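Local coordinates for protein carbohydrate esterase family 2 (CE2) (Chaetomium olivicolor, PDB 4XVH) that probably removes acetyl groups from xylan-type polysaccharides, as a fungal family 2 carbohydrate esterase pairing a hydrolase domain with a beta-sandwich carbohydrate-binding domain, at residues R201-D206 / K244-A249. Numbering follows the deposited sequence.
Sequences RSWSPD and KHYPRA
The face of the Y246 ring is covered by the CD-CG edge of the P205 pyrrolidine, a proline CH-pi contact in the SGNH (GDSL-like) hydrolase fold, where the loops leading into the adjacent parallel strands 207-211 and 250-254 meet. P205 CD sits 3.3 Å from the centroid of the Y246 ring, 8° off its normal, while CG leans over the CD2-CE2 side at 3.7 Å from Y246 CE2. The phenol is sent across to the other loop because Y246 CG stands anti to the carbonyl carbon (chi1 -50°). At its far end, Y246 OH reaches the edge of the W203 indole, 3.6 Å from CD1, and shares a water with W203 O, the water lying 2.6 Å from the hydroxyl; W203 NE1 turns instead to D113. With Y246 replaced by an alanine, P205 CD would probably lose the aromatic face beneath it and this bridging water its phenolic partner. The principle illustrated is that loops can associate largely through one aromatic face, with waters bridging polar atoms at the margins and no clear direct hydrogen bond between them. A second water joins S204 OG to H245 O. Within the type I turn from Y246 to A249, closed by A249 N to Y246 O, A249 CB packs 3.4 Å from P205 O. A third water donates to both R248 O and, at 2.8 Å, D206 O.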
loop_
_atom_site.group_PDB
_atom_site.type_symbol
_atom_site.label_atom_id
_atom_site.label_comp_id
_atom_site.label_asym_id
_atom_site.label_seq_id
_atom_site.Cartn_x
_atom_site.Cartn_y
_atom_site.Cartn_z
ATOM N N ARG A 201 -4.191 -19.929 0.804
ATOM C CA ARG A 201 -5.177 -19.867 1.872
ATOM C C ARG A 201 -4.541 -19.445 3.196
ATOM O O ARG A 201 -5.236 -19.193 4.187
ATOM C CB ARG A 201 -5.868 -21.245 1.985
ATOM C CG ARG A 201 -7.111 -21.270 2.884
ATOM C CD ARG A 201 -8.029 -20.119 2.535
ATOM N NE ARG A 201 -9.261 -20.077 3.326
ATOM C CZ ARG A 201 -9.328 -19.593 4.561
ATOM N NH1 ARG A 201 -8.216 -19.173 5.178
ATOM N NH2 ARG A 201 -10.499 -19.558 5.199
ATOM N N SER A 202 -3.210 -19.385 3.220
ATOM C CA SER A 202 -2.490 -18.839 4.374
ATOM C C SER A 202 -2.778 -17.346 4.544
ATOM O O SER A 202 -2.592 -16.773 5.647
ATOM C CB SER A 202 -0.974 -19.079 4.236
ATOM O OG SER A 202 -0.439 -18.618 2.990
ATOM N N TRP A 203 -3.260 -16.705 3.482
ATOM C CA TRP A 203 -3.578 -15.267 3.554
ATOM C C TRP A 203 -5.050 -15.087 3.182
ATOM O O TRP A 203 -5.456 -15.374 2.050
ATOM C CB TRP A 203 -2.659 -14.436 2.619
ATOM C CG TRP A 203 -2.912 -12.912 2.651
ATOM C CD1 TRP A 203 -3.489 -12.154 1.657
ATOM C CD2 TRP A 203 -2.589 -11.995 3.713
ATOM N NE1 TRP A 203 -3.551 -10.823 2.047
ATOM C CE2 TRP A 203 -3.000 -10.697 3.295
ATOM C CE3 TRP A 203 -1.991 -12.138 4.974
ATOM C CZ2 TRP A 203 -2.850 -9.566 4.097
ATOM C CZ3 TRP A 203 -1.831 -11.007 5.773
ATOM C CH2 TRP A 203 -2.271 -9.737 5.337
ATOM N N SER A 204 -5.846 -14.612 4.131
ATOM C CA SER A 204 -7.279 -14.529 3.926
ATOM C C SER A 204 -7.809 -13.276 4.626
ATOM O O SER A 204 -8.221 -13.338 5.793
ATOM C CB SER A 204 -7.974 -15.794 4.472
ATOM O OG SER A 204 -9.366 -15.760 4.178
ATOM N N PRO A 205 -7.781 -12.134 3.925
ATOM C CA PRO A 205 -8.079 -10.855 4.563
ATOM C C PRO A 205 -9.460 -10.794 5.188
ATOM O O PRO A 205 -10.459 -11.188 4.560
ATOM C CB PRO A 205 -7.986 -9.856 3.415
ATOM C CG PRO A 205 -7.058 -10.471 2.441
ATOM C CD PRO A 205 -7.212 -11.972 2.567
ATOM N N ASP A 206 -9.499 -10.293 6.416
ATOM C CA ASP A 206 -10.750 -9.978 7.074
ATOM C C ASP A 206 -11.371 -8.743 6.455
ATOM O O ASP A 206 -12.606 -8.581 6.428
ATOM C CB ASP A 206 -10.528 -9.720 8.554
ATOM C CG ASP A 206 -9.842 -10.859 9.233
ATOM O OD1 ASP A 206 -10.554 -11.739 9.747
ATOM O OD2 ASP A 206 -8.596 -10.867 9.278
ATOM N N LYS A 244 -14.352 -13.740 -5.149
ATOM C CA LYS A 244 -14.079 -15.099 -5.628
ATOM C C LYS A 244 -13.041 -15.772 -4.718
ATOM O O LYS A 244 -13.089 -16.985 -4.479
ATOM C CB LYS A 244 -13.583 -15.080 -7.079
ATOM C CG LYS A 244 -14.680 -14.813 -8.103
ATOM C CD LYS A 244 -14.159 -14.931 -9.550
ATOM C CE LYS A 244 -15.298 -15.228 -10.555
ATOM N NZ LYS A 244 -15.431 -14.241 -11.683
ATOM N N HIS A 245 -12.102 -14.972 -4.198
ATOM C CA HIS A 245 -11.048 -15.522 -3.349
ATOM C C HIS A 245 -11.317 -15.343 -1.862
ATOM O O HIS A 245 -11.003 -16.210 -1.060
ATOM C CB HIS A 245 -9.711 -14.884 -3.706
ATOM C CG HIS A 245 -9.353 -15.026 -5.153
ATOM N ND1 HIS A 245 -9.055 -16.245 -5.728
ATOM C CD2 HIS A 245 -9.272 -14.109 -6.147
ATOM C CE1 HIS A 245 -8.788 -16.070 -7.009
ATOM N NE2 HIS A 245 -8.914 -14.784 -7.291
ATOM N N TYR A 246 -11.882 -14.195 -1.501
ATOM C CA TYR A 246 -12.111 -13.862 -0.107
ATOM C C TYR A 246 -13.591 -13.552 0.120
ATOM O O TYR A 246 -13.963 -12.412 0.378
ATOM C CB TYR A 246 -11.247 -12.659 0.308
ATOM C CG TYR A 246 -9.774 -12.766 -0.052
ATOM C CD1 TYR A 246 -9.052 -13.944 0.161
ATOM C CD2 TYR A 246 -9.098 -11.674 -0.583
ATOM C CE1 TYR A 246 -7.682 -14.023 -0.168
ATOM C CE2 TYR A 246 -7.753 -11.748 -0.921
ATOM C CZ TYR A 246 -7.051 -12.923 -0.704
ATOM O OH TYR A 246 -5.702 -12.964 -1.028
ATOM N N PRO A 247 -14.440 -14.568 0.006
ATOM C CA PRO A 247 -15.889 -14.321 0.036
ATOM C C PRO A 247 -16.401 -13.721 1.344
ATOM O O PRO A 247 -17.459 -13.091 1.346
ATOM C CB PRO A 247 -16.489 -15.716 -0.164
ATOM C CG PRO A 247 -15.426 -16.641 0.276
ATOM C CD PRO A 247 -14.112 -15.998 -0.043
ATOM N N ARG A 248 -15.689 -13.935 2.440
ATOM C CA ARG A 248 -16.173 -13.452 3.733
ATOM C C ARG A 248 -15.613 -12.064 4.079
ATOM O O ARG A 248 -15.929 -11.517 5.117
ATOM C CB ARG A 248 -15.797 -14.432 4.846
ATOM C CG ARG A 248 -16.440 -15.827 4.750
ATOM C CD ARG A 248 -15.781 -16.802 5.757
ATOM N NE ARG A 248 -14.363 -17.070 5.459
ATOM C CZ ARG A 248 -13.316 -16.487 6.058
ATOM N NH1 ARG A 248 -13.491 -15.571 7.016
ATOM N NH2 ARG A 248 -12.077 -16.817 5.692
ATOM N N ALA A 249 -14.755 -11.500 3.245
ATOM C CA ALA A 249 -14.132 -10.230 3.646
ATOM C C ALA A 249 -15.134 -9.086 3.630
ATOM O O ALA A 249 -16.055 -9.085 2.803
ATOM C CB ALA A 249 -12.963 -9.888 2.717
HETATM O O HOH W 1 -4.228 -15.103 -0.703
HETATM O O HOH W 2 -10.155 -17.018 1.903
HETATM O O HOH W 3 -14.321 -10.488 7.470
#